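Local structure of citryl-spermidine/3,4-dihydroxybenzoyl-citryl-spermidine:spermidine ligase (Bacillus anthracis, 3TO3) at residues B[155-160]-B[384-389]; B[380-385]-B[451-456]; B[345-350]-B[442-447]. The protein catalyses the ATP-dependent condensation of spermidine with citryl-spermidine intermediates in the biosynthesis of the siderophore petrobactin. One frame throughout, in Å; residues are numbered along the deposited sequence.

Contact 1: residues B[155-160]-B[384-389]; sequences NHLIDG and AVPFNG. With ATP (adenosine-5'-triphosphate), chain E.
Leu157 packs on Pro386 and Gly389 in a small, buried apolar contact beside the ATP pocket, where the loop leaving helix 150-156 meets the end of strand 383-386 and the turn after it. One methyl does most of the touching. CD1 of Leu157 lies 3.5 Å from CG of Pro386, the two side chains set at a slant to each other, and equally near CA of Gly389. Its other methyl stays more distant, CD2 of Leu157 being 4.0 Å from CA of Gly389. With CG anti to the carbonyl carbon (chi1 -48°), the branched end of Leu157 is carried onto Pro386 and Gly389. The surface it meets is a tight turn, closed by the backbone bond from Gly389 N to Pro386 O (2.7 Å), and the absence of a side chain at Gly389 lets the methyl come right up to the main chain.

Toward the nucleotide the chemistry becomes polar. A water ties the two segments together: it donates to Gly160 O at 2.9 Å, accepts from Asn388 ND2 at 2.8 Å, and makes a weak bond with N6 of the adenine. Asn388 ND2 also binds Gln282 OE1, so ND2 is held by two bonds. CB of Asn388 sits 3.4 Å from ATP N6, while the carbonyl carbon of Gly160 is as near to ATP C8. Gly160 and Asn388 thus line the adenine end of the pocket from the two segments, close to the ATP-binding Tyr391.

Helix 150-156 ends just before Leu157, and its Tyr150 and Glu154 also touch Pro386. On the sheet side, strand 383-386 pairs with strand 443-448, and Phe387 packs its ring on Leu417, Ala421 and Ile422 of helix 410-432.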
loop_
_atom_site.group_PDB
_atom_site.type_symbol
_atom_site.label_atom_id
_atom_site.label_comp_id
_atom_site.label_asym_id
_atom_site.label_seq_id
_atom_site.Cartn_x
_atom_site.Cartn_y
_atom_site.Cartn_z
ATOM N N ASN B 155 -1.382 -25.820 10.340
ATOM C CA ASN B 155 -0.890 -24.622 11.036
ATOM C C ASN B 155 0.473 -24.771 11.713
ATOM O O ASN B 155 1.125 -23.776 12.032
ATOM C CB ASN B 155 -1.919 -24.102 12.041
ATOM C CG ASN B 155 -3.259 -23.798 11.389
ATOM O OD1 ASN B 155 -4.196 -24.610 11.428
ATOM N ND2 ASN B 155 -3.350 -22.633 10.761
ATOM N N HIS B 156 0.926 -26.003 11.909
ATOM C CA HIS B 156 2.261 -26.183 12.474
ATOM C C HIS B 156 3.413 -26.268 11.455
ATOM O O HIS B 156 4.584 -26.116 11.831
ATOM C CB HIS B 156 2.291 -27.281 13.550
ATOM C CG HIS B 156 1.626 -26.864 14.830
ATOM N ND1 HIS B 156 2.190 -25.950 15.698
ATOM C CD2 HIS B 156 0.428 -27.204 15.369
ATOM C CE1 HIS B 156 1.375 -25.759 16.724
ATOM N NE2 HIS B 156 0.300 -26.507 16.549
ATOM N N LEU B 157 3.104 -26.410 10.163
ATOM C CA LEU B 157 4.201 -26.270 9.220
ATOM C C LEU B 157 4.188 -24.810 8.856
ATOM O O LEU B 157 3.407 -24.347 8.020
ATOM C CB LEU B 157 3.936 -27.053 7.936
ATOM C CG LEU B 157 3.460 -28.491 7.958
ATOM C CD1 LEU B 157 2.994 -28.823 6.541
ATOM C CD2 LEU B 157 4.572 -29.408 8.433
ATOM N N ILE B 158 5.133 -24.107 9.435
ATOM C CA ILE B 158 5.203 -22.674 9.273
ATOM C C ILE B 158 6.256 -22.249 8.253
ATOM O O ILE B 158 6.498 -21.067 8.082
ATOM C CB ILE B 158 5.377 -21.980 10.635
ATOM C CG1 ILE B 158 6.793 -22.233 11.179
ATOM C CG2 ILE B 158 4.233 -22.451 11.627
ATOM C CD1 ILE B 158 7.074 -21.463 12.425
ATOM N N ASP B 159 6.921 -23.202 7.610
ATOM C CA ASP B 159 8.101 -22.831 6.818
ATOM C C ASP B 159 7.789 -22.159 5.480
ATOM O O ASP B 159 8.559 -21.318 5.000
ATOM C CB ASP B 159 9.084 -24.007 6.667
ATOM C CG ASP B 159 9.883 -24.278 7.966
ATOM O OD1 ASP B 159 10.195 -23.297 8.684
ATOM O OD2 ASP B 159 10.176 -25.465 8.272
ATOM N N GLY B 160 6.646 -22.494 4.887
ATOM C CA GLY B 160 6.311 -21.906 3.606
ATOM C C GLY B 160 7.221 -22.461 2.525
ATOM O O GLY B 160 7.867 -23.503 2.677
ATOM N N ALA B 384 -4.243 -37.371 7.940
ATOM C CA ALA B 384 -3.858 -36.694 6.714
ATOM C C ALA B 384 -2.791 -35.674 6.997
ATOM O O ALA B 384 -2.780 -35.061 8.056
ATOM C CB ALA B 384 -5.079 -36.001 6.067
ATOM N N VAL B 385 -1.907 -35.476 6.031
ATOM C CA VAL B 385 -0.872 -34.474 6.165
ATOM C C VAL B 385 -0.796 -33.705 4.845
ATOM O O VAL B 385 -0.886 -34.294 3.780
ATOM C CB VAL B 385 0.516 -35.155 6.533
ATOM C CG1 VAL B 385 0.853 -36.248 5.561
ATOM C CG2 VAL B 385 1.628 -34.154 6.531
ATOM N N PRO B 386 -0.608 -32.383 4.912
ATOM C CA PRO B 386 -0.367 -31.618 3.682
ATOM C C PRO B 386 0.869 -32.122 2.968
ATOM O O PRO B 386 1.872 -32.429 3.610
ATOM C CB PRO B 386 -0.131 -30.191 4.175
ATOM C CG PRO B 386 -0.093 -30.256 5.672
ATOM C CD PRO B 386 -0.757 -31.521 6.095
ATOM N N PHE B 387 0.818 -32.187 1.648
ATOM C CA PHE B 387 1.862 -32.887 0.929
ATOM C C PHE B 387 3.242 -32.241 1.092
ATOM O O PHE B 387 4.224 -32.946 1.253
ATOM C CB PHE B 387 1.476 -33.106 -0.525
ATOM C CG PHE B 387 2.318 -34.123 -1.234
ATOM C CD1 PHE B 387 1.948 -35.448 -1.248
ATOM C CD2 PHE B 387 3.485 -33.752 -1.879
ATOM C CE1 PHE B 387 2.712 -36.387 -1.923
ATOM C CE2 PHE B 387 4.246 -34.682 -2.534
ATOM C CZ PHE B 387 3.854 -36.005 -2.566
ATOM N N ASN B 388 3.322 -30.916 1.101
ATOM C CA ASN B 388 4.601 -30.280 1.412
ATOM C C ASN B 388 5.094 -30.542 2.857
ATOM O O ASN B 388 6.254 -30.333 3.180
ATOM C CB ASN B 388 4.576 -28.779 1.105
ATOM C CG ASN B 388 3.589 -28.015 1.977
ATOM O OD1 ASN B 388 2.466 -28.469 2.225
ATOM N ND2 ASN B 388 4.000 -26.836 2.432
ATOM N N GLY B 389 4.221 -31.010 3.729
ATOM C CA GLY B 389 4.688 -31.473 5.017
ATOM C C GLY B 389 5.714 -32.596 4.914
ATOM O O GLY B 389 6.625 -32.694 5.730
HETATM P PB ATP E . -4.751 -21.024 -2.395
HETATM O O1B ATP E . -5.451 -19.971 -1.573
HETATM O O2B ATP E . -5.022 -20.785 -3.857
HETATM O O3B ATP E . -5.243 -22.451 -1.951
HETATM P PA ATP E . -2.350 -19.751 -2.472
HETATM O O1A ATP E . -3.228 -18.516 -2.422
HETATM O O2A ATP E . -1.684 -19.944 -3.829
HETATM O O3A ATP E . -3.207 -21.007 -2.148
HETATM O "O5'" ATP E . -1.251 -19.580 -1.363
HETATM C "C5'" ATP E . -0.711 -20.677 -0.725
HETATM C "C4'" ATP E . 0.520 -20.477 -0.039
HETATM O "O4'" ATP E . 1.186 -21.769 0.165
HETATM C "C3'" ATP E . 1.447 -19.662 -0.856
HETATM O "O3'" ATP E . 1.794 -18.518 -0.174
HETATM C "C2'" ATP E . 2.620 -20.527 -1.076
HETATM O "O2'" ATP E . 3.774 -19.798 -1.063
HETATM C "C1'" ATP E . 2.545 -21.461 0.082
HETATM N N9 ATP E . 3.368 -22.637 -0.011
HETATM C C8 ATP E . 4.214 -23.042 0.953
HETATM N N7 ATP E . 4.808 -24.167 0.532
HETATM C C5 ATP E . 4.340 -24.490 -0.694
HETATM C C6 ATP E . 4.608 -25.545 -1.578
HETATM N N6 ATP E . 5.566 -26.550 -1.211
HETATM N N1 ATP E . 3.957 -25.593 -2.763
HETATM C C2 ATP E . 3.061 -24.638 -3.091
HETATM N N3 ATP E . 2.784 -23.607 -2.262
HETATM C C4 ATP E . 3.405 -23.506 -1.057
HETATM O O HOH W 1 6.658 -26.046 1.966
#

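Contact 2: residues B[380-385]-B[451-456]; sequences EQEDAV and LPVRIA
Glu382 reaches Arg454 and Val453 with its two carboxylate oxygens, making a small, partly exposed contact whose main element is a salt bridge. Arg454 NH1 donates to Glu382 OE1 at 3.4 Å, a weak bond with an N-H...O angle of 141°. The oxygen lies at the edge of the guanidinium and in its plane, but the carboxylate is turned 52° away, so the two groups do not form a flat, two-pronged pair. The other oxygen meets a methyl instead, Glu382 OE2 being 3.5 Å from Val453 CG1.

Both charged groups have further partners, and these probably help to position them. Glu382 OE1 also accepts from Gly379 N, and OE2 has a long, weak ion pair with Arg343. Arg454 NE donates to the carbonyl of Arg343, while NH1 adds a weak bond to Tyr377 O. The guanidinium comes to this place through a folded chain: CG lies between the backbone N and the carbonyl carbon (chi1 65°), with further bends at chi2 and chi3. Next to Glu382, Asp383 takes a local bond, its OD1 accepting from Ala384 N at 2.8 Å on the anti side, tilted from the carboxylate plane, with a weak second from Tyr150 N.

The two strands are not paired with each other; strand 443-448 runs between them and pairs with both, and Glu382 and Arg454 both touch its Val446. Val453 and Arg454 together face this one residue in a classic beta bulge of the 443-448/451-457 hairpin, a distortion of antiparallel strands that turns two successive side chains to the same face of the sheet.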
loop_
_atom_site.group_PDB
_atom_site.type_symbol
_atom_site.label_atom_id
_atom_site.label_comp_id
_atom_site.label_asym_id
_atom_site.label_seq_id
_atom_site.Cartn_x
_atom_site.Cartn_y
_atom_site.Cartn_z
ATOM N N GLU B 380 -11.724 -44.424 9.592
ATOM C CA GLU B 380 -11.637 -44.364 11.048
ATOM C C GLU B 380 -10.208 -44.379 11.595
ATOM O O GLU B 380 -9.919 -43.714 12.590
ATOM C CB GLU B 380 -12.495 -45.441 11.713
ATOM C CG GLU B 380 -12.669 -45.217 13.205
ATOM C CD GLU B 380 -13.815 -46.024 13.797
ATOM O OE1 GLU B 380 -14.832 -45.408 14.189
ATOM O OE2 GLU B 380 -13.699 -47.270 13.881
ATOM N N GLN B 381 -9.312 -45.132 10.969
ATOM C CA GLN B 381 -7.925 -45.089 11.418
ATOM C C GLN B 381 -7.023 -44.146 10.619
ATOM O O GLN B 381 -5.846 -44.000 10.936
ATOM C CB GLN B 381 -7.330 -46.493 11.446
ATOM C CG GLN B 381 -8.023 -47.428 12.418
ATOM C CD GLN B 381 -7.770 -48.873 12.072
ATOM O OE1 GLN B 381 -8.337 -49.397 11.112
ATOM N NE2 GLN B 381 -6.896 -49.524 12.833
ATOM N N GLU B 382 -7.569 -43.504 9.590
ATOM C CA GLU B 382 -6.764 -42.671 8.696
ATOM C C GLU B 382 -6.521 -41.271 9.264
ATOM O O GLU B 382 -7.374 -40.721 9.926
ATOM C CB GLU B 382 -7.431 -42.591 7.313
ATOM C CG GLU B 382 -7.615 -43.950 6.647
ATOM C CD GLU B 382 -8.269 -43.903 5.257
ATOM O OE1 GLU B 382 -8.987 -42.930 4.896
ATOM O OE2 GLU B 382 -8.055 -44.888 4.515
ATOM N N ASP B 383 -5.344 -40.704 9.029
ATOM C CA ASP B 383 -5.149 -39.256 9.209
ATOM C C ASP B 383 -4.571 -38.659 7.921
ATOM O O ASP B 383 -4.429 -39.362 6.911
ATOM C CB ASP B 383 -4.262 -38.925 10.422
ATOM C CG ASP B 383 -4.668 -37.605 11.122
ATOM O OD1 ASP B 383 -5.224 -36.675 10.459
ATOM O OD2 ASP B 383 -4.432 -37.510 12.350
ATOM N N ALA B 384 -4.243 -37.371 7.940
ATOM C CA ALA B 384 -3.858 -36.694 6.714
ATOM C C ALA B 384 -2.791 -35.674 6.997
ATOM O O ALA B 384 -2.780 -35.061 8.056
ATOM C CB ALA B 384 -5.079 -36.001 6.067
ATOM N N VAL B 385 -1.907 -35.476 6.031
ATOM C CA VAL B 385 -0.872 -34.474 6.165
ATOM C C VAL B 385 -0.796 -33.705 4.845
ATOM O O VAL B 385 -0.886 -34.294 3.780
ATOM C CB VAL B 385 0.516 -35.155 6.533
ATOM C CG1 VAL B 385 0.853 -36.248 5.561
ATOM C CG2 VAL B 385 1.628 -34.154 6.531
ATOM N N LEU B 451 1.742 -44.879 7.104
ATOM C CA LEU B 451 1.692 -45.727 5.920
ATOM C C LEU B 451 0.831 -45.038 4.864
ATOM O O LEU B 451 -0.331 -44.740 5.129
ATOM C CB LEU B 451 1.032 -47.058 6.257
ATOM C CG LEU B 451 0.966 -48.014 5.069
ATOM C CD1 LEU B 451 2.371 -48.521 4.811
ATOM C CD2 LEU B 451 -0.010 -49.181 5.291
ATOM N N PRO B 452 1.402 -44.765 3.678
ATOM C CA PRO B 452 0.622 -44.018 2.684
ATOM C C PRO B 452 -0.541 -44.844 2.148
ATOM O O PRO B 452 -0.341 -45.977 1.709
ATOM C CB PRO B 452 1.653 -43.708 1.587
ATOM C CG PRO B 452 3.018 -43.763 2.329
ATOM C CD PRO B 452 2.816 -44.910 3.287
ATOM N N VAL B 453 -1.732 -44.249 2.152
ATOM C CA VAL B 453 -2.965 -44.907 1.738
ATOM C C VAL B 453 -3.473 -44.411 0.379
ATOM O O VAL B 453 -3.682 -45.202 -0.545
ATOM C CB VAL B 453 -4.064 -44.824 2.825
ATOM C CG1 VAL B 453 -5.340 -45.510 2.353
ATOM C CG2 VAL B 453 -3.569 -45.481 4.114
ATOM N N ARG B 454 -3.757 -43.109 0.301
ATOM C CA ARG B 454 -4.376 -42.512 -0.866
ATOM C C ARG B 454 -4.105 -40.996 -0.883
ATOM O O ARG B 454 -3.612 -40.434 0.107
ATOM C CB ARG B 454 -5.883 -42.841 -0.883
ATOM C CG ARG B 454 -6.657 -42.228 0.284
ATOM C CD ARG B 454 -7.801 -43.101 0.717
ATOM N NE ARG B 454 -9.014 -42.876 -0.063
ATOM C CZ ARG B 454 -10.207 -42.623 0.461
ATOM N NH1 ARG B 454 -10.363 -42.539 1.779
ATOM N NH2 ARG B 454 -11.242 -42.444 -0.336
ATOM N N ILE B 455 -4.374 -40.358 -2.026
ATOM C CA ILE B 455 -4.157 -38.925 -2.202
ATOM C C ILE B 455 -5.463 -38.103 -2.318
ATOM O O ILE B 455 -6.467 -38.559 -2.875
ATOM C CB ILE B 455 -3.264 -38.665 -3.430
ATOM C CG1 ILE B 455 -2.543 -37.340 -3.269
ATOM C CG2 ILE B 455 -4.056 -38.724 -4.718
ATOM C CD1 ILE B 455 -1.718 -37.299 -1.981
ATOM N N ALA B 456 -5.457 -36.893 -1.779
ATOM C CA ALA B 456 -6.616 -36.010 -1.902
ATOM C C ALA B 456 -6.131 -34.760 -2.583
ATOM O O ALA B 456 -5.052 -34.278 -2.270
ATOM C CB ALA B 456 -7.185 -35.672 -0.556
#

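Contact 3: residues B[345-350]-B[442-447]; sequences ILLKEF and NMILVH
Ile345 and Leu347 meet Val446 and Ile444 through methyl groups alone. CD1 of Ile345 lies 3.9 Å from CG2 of Val446, and CD1 of Leu347 approaches CD1 of Ile444 at 4.1 Å. In each pair the side chains cross at about a right angle. Ile345 extends its longer branch toward Val446 with CG1 anti to the carbonyl carbon (chi1 -60°), and Ile444 holds its own in the same way.

These residues bridge two strands of the mixed sheet that are not direct neighbours. Strand 451-457 runs between them, parallel to 345-355 and antiparallel to 443-448, and the alternation of side chains puts all four on one face. Ile345 also touches Ala456 of the middle strand, which bonds on one flank to Ile345 and Leu347 through Ile455 and Leu457 and on the other pairs with 443-448; together these set the spacing.

Farther out, Ile444 packs on Ala384 of strand 383-386, while Leu346, pointing to the other face, meets Leu328 and Val332 of helix 315-333. Beyond Leu347, Glu349 forms a salt bridge with Arg371; at the start of the other segment, Asn442 belongs to the magnesium site together with Gln441 and Asp459.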
loop_
_atom_site.group_PDB
_atom_site.type_symbol
_atom_site.label_atom_id
_atom_site.label_comp_id
_atom_site.label_asym_id
_atom_site.label_seq_id
_atom_site.Cartn_x
_atom_site.Cartn_y
_atom_site.Cartn_z
ATOM N N ILE B 345 -9.196 -38.899 -3.704
ATOM C CA ILE B 345 -10.216 -37.996 -3.177
ATOM C C ILE B 345 -10.086 -36.668 -3.908
ATOM O O ILE B 345 -8.984 -36.166 -4.033
ATOM C CB ILE B 345 -9.966 -37.706 -1.703
ATOM C CG1 ILE B 345 -10.012 -38.988 -0.892
ATOM C CG2 ILE B 345 -10.946 -36.656 -1.159
ATOM C CD1 ILE B 345 -9.274 -38.842 0.422
ATOM N N LEU B 346 -11.183 -36.118 -4.427
ATOM C CA LEU B 346 -11.150 -34.747 -4.963
ATOM C C LEU B 346 -11.991 -33.858 -4.061
ATOM O O LEU B 346 -13.188 -34.069 -3.974
ATOM C CB LEU B 346 -11.706 -34.705 -6.383
ATOM C CG LEU B 346 -10.967 -35.545 -7.419
ATOM C CD1 LEU B 346 -11.598 -35.311 -8.754
ATOM C CD2 LEU B 346 -9.517 -35.206 -7.487
ATOM N N LEU B 347 -11.404 -32.887 -3.364
ATOM C CA LEU B 347 -12.255 -32.099 -2.468
ATOM C C LEU B 347 -12.992 -31.114 -3.379
ATOM O O LEU B 347 -12.390 -30.211 -3.980
ATOM C CB LEU B 347 -11.416 -31.341 -1.434
ATOM C CG LEU B 347 -10.538 -32.221 -0.558
ATOM C CD1 LEU B 347 -9.665 -31.374 0.328
ATOM C CD2 LEU B 347 -11.424 -33.195 0.281
ATOM N N LYS B 348 -14.309 -31.261 -3.444
ATOM C CA LYS B 348 -15.060 -30.581 -4.475
ATOM C C LYS B 348 -15.267 -29.134 -4.060
ATOM O O LYS B 348 -15.610 -28.877 -2.903
ATOM C CB LYS B 348 -16.405 -31.269 -4.725
ATOM C CG LYS B 348 -16.313 -32.663 -5.351
ATOM C CD LYS B 348 -17.728 -33.229 -5.630
ATOM C CE LYS B 348 -17.768 -34.780 -5.688
ATOM N NZ LYS B 348 -17.777 -35.496 -4.360
ATOM N N GLU B 349 -15.081 -28.204 -5.001
ATOM C CA GLU B 349 -15.455 -26.839 -4.733
ATOM C C GLU B 349 -16.884 -26.844 -5.255
ATOM O O GLU B 349 -17.124 -26.619 -6.430
ATOM C CB GLU B 349 -14.527 -25.950 -5.607
ATOM C CG GLU B 349 -13.046 -25.936 -5.066
ATOM C CD GLU B 349 -11.936 -25.654 -6.091
ATOM O OE1 GLU B 349 -12.166 -25.193 -7.227
ATOM O OE2 GLU B 349 -10.776 -25.902 -5.748
ATOM N N PHE B 350 -17.844 -26.990 -4.345
ATOM C CA PHE B 350 -19.166 -27.396 -4.788
ATOM C C PHE B 350 -20.145 -26.231 -4.881
ATOM O O PHE B 350 -21.279 -26.372 -5.355
ATOM C CB PHE B 350 -19.718 -28.547 -3.915
ATOM C CG PHE B 350 -19.882 -28.178 -2.479
ATOM C CD1 PHE B 350 -18.844 -28.380 -1.578
ATOM C CD2 PHE B 350 -21.049 -27.588 -2.031
ATOM C CE1 PHE B 350 -18.966 -28.022 -0.266
ATOM C CE2 PHE B 350 -21.177 -27.218 -0.711
ATOM C CZ PHE B 350 -20.130 -27.441 0.183
ATOM N N ASN B 442 -1.460 -28.308 -3.141
ATOM C CA ASN B 442 -2.695 -28.818 -3.731
ATOM C C ASN B 442 -2.998 -30.267 -3.385
ATOM O O ASN B 442 -3.984 -30.840 -3.869
ATOM C CB ASN B 442 -2.651 -28.696 -5.250
ATOM C CG ASN B 442 -2.669 -27.262 -5.699
ATOM O OD1 ASN B 442 -2.210 -26.931 -6.798
ATOM N ND2 ASN B 442 -3.166 -26.382 -4.826
HETATM N N MSE B 443 -2.132 -30.866 -2.576
HETATM C CA MSE B 443 -2.159 -32.297 -2.396
HETATM C C MSE B 443 -2.130 -32.618 -0.918
HETATM O O MSE B 443 -1.410 -31.995 -0.140
HETATM C CB MSE B 443 -0.962 -32.943 -3.094
HETATM C CG MSE B 443 -1.005 -32.867 -4.609
HETATM SE SE MSE B 443 0.649 -33.522 -5.506
HETATM C CE MSE B 443 0.584 -35.408 -5.038
ATOM N N ILE B 444 -2.916 -33.608 -0.546
ATOM C CA ILE B 444 -2.998 -34.061 0.826
ATOM C C ILE B 444 -2.756 -35.551 0.883
ATOM O O ILE B 444 -3.479 -36.314 0.251
ATOM C CB ILE B 444 -4.377 -33.720 1.411
ATOM C CG1 ILE B 444 -4.578 -32.204 1.340
ATOM C CG2 ILE B 444 -4.478 -34.234 2.841
ATOM C CD1 ILE B 444 -5.875 -31.721 1.904
ATOM N N LEU B 445 -1.733 -35.987 1.618
ATOM C CA LEU B 445 -1.535 -37.434 1.782
ATOM C C LEU B 445 -2.428 -37.967 2.873
ATOM O O LEU B 445 -2.413 -37.453 3.988
ATOM C CB LEU B 445 -0.086 -37.797 2.098
ATOM C CG LEU B 445 0.182 -39.292 2.314
ATOM C CD1 LEU B 445 0.076 -40.054 0.999
ATOM C CD2 LEU B 445 1.578 -39.481 2.916
ATOM N N VAL B 446 -3.233 -38.970 2.542
ATOM C CA VAL B 446 -3.970 -39.703 3.556
ATOM C C VAL B 446 -3.161 -40.942 3.939
ATOM O O VAL B 446 -2.669 -41.670 3.075
ATOM C CB VAL B 446 -5.334 -40.128 3.051
ATOM C CG1 VAL B 446 -6.091 -40.903 4.142
ATOM C CG2 VAL B 446 -6.108 -38.909 2.630
ATOM N N HIS B 447 -2.989 -41.162 5.235
ATOM C CA HIS B 447 -2.075 -42.199 5.687
ATOM C C HIS B 447 -2.648 -42.923 6.895
ATOM O O HIS B 447 -3.586 -42.441 7.547
ATOM C CB HIS B 447 -0.719 -41.582 6.046
ATOM C CG HIS B 447 -0.767 -40.704 7.260
ATOM N ND1 HIS B 447 -0.733 -41.210 8.543
ATOM C CD2 HIS B 447 -0.863 -39.357 7.389
ATOM C CE1 HIS B 447 -0.809 -40.213 9.410
ATOM N NE2 HIS B 447 -0.897 -39.080 8.736
#

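Overall arrangement
All three contacts gather round the same mixed sheet. Contacts 1 and 2 share strand 383-386, and its partner, strand 443-448, supplies one side of contact 3; backbone bonds such as Phe387 N to Met443 O and, probably, Ala456 O to Ile444 N join these elements. Contacts 2 and 3 each span an intervening strand, whereas contact 1 connects the end of strand 383-386 to the loop that leaves helix 150-156, outside the sheet. The chemistry follows burial here. Contact 3 is wholly apolar and lies in the core, contact 1 is a buried apolar patch that turns polar where water and nucleotide meet it, and contact 2, nearer the surface, relies on charge.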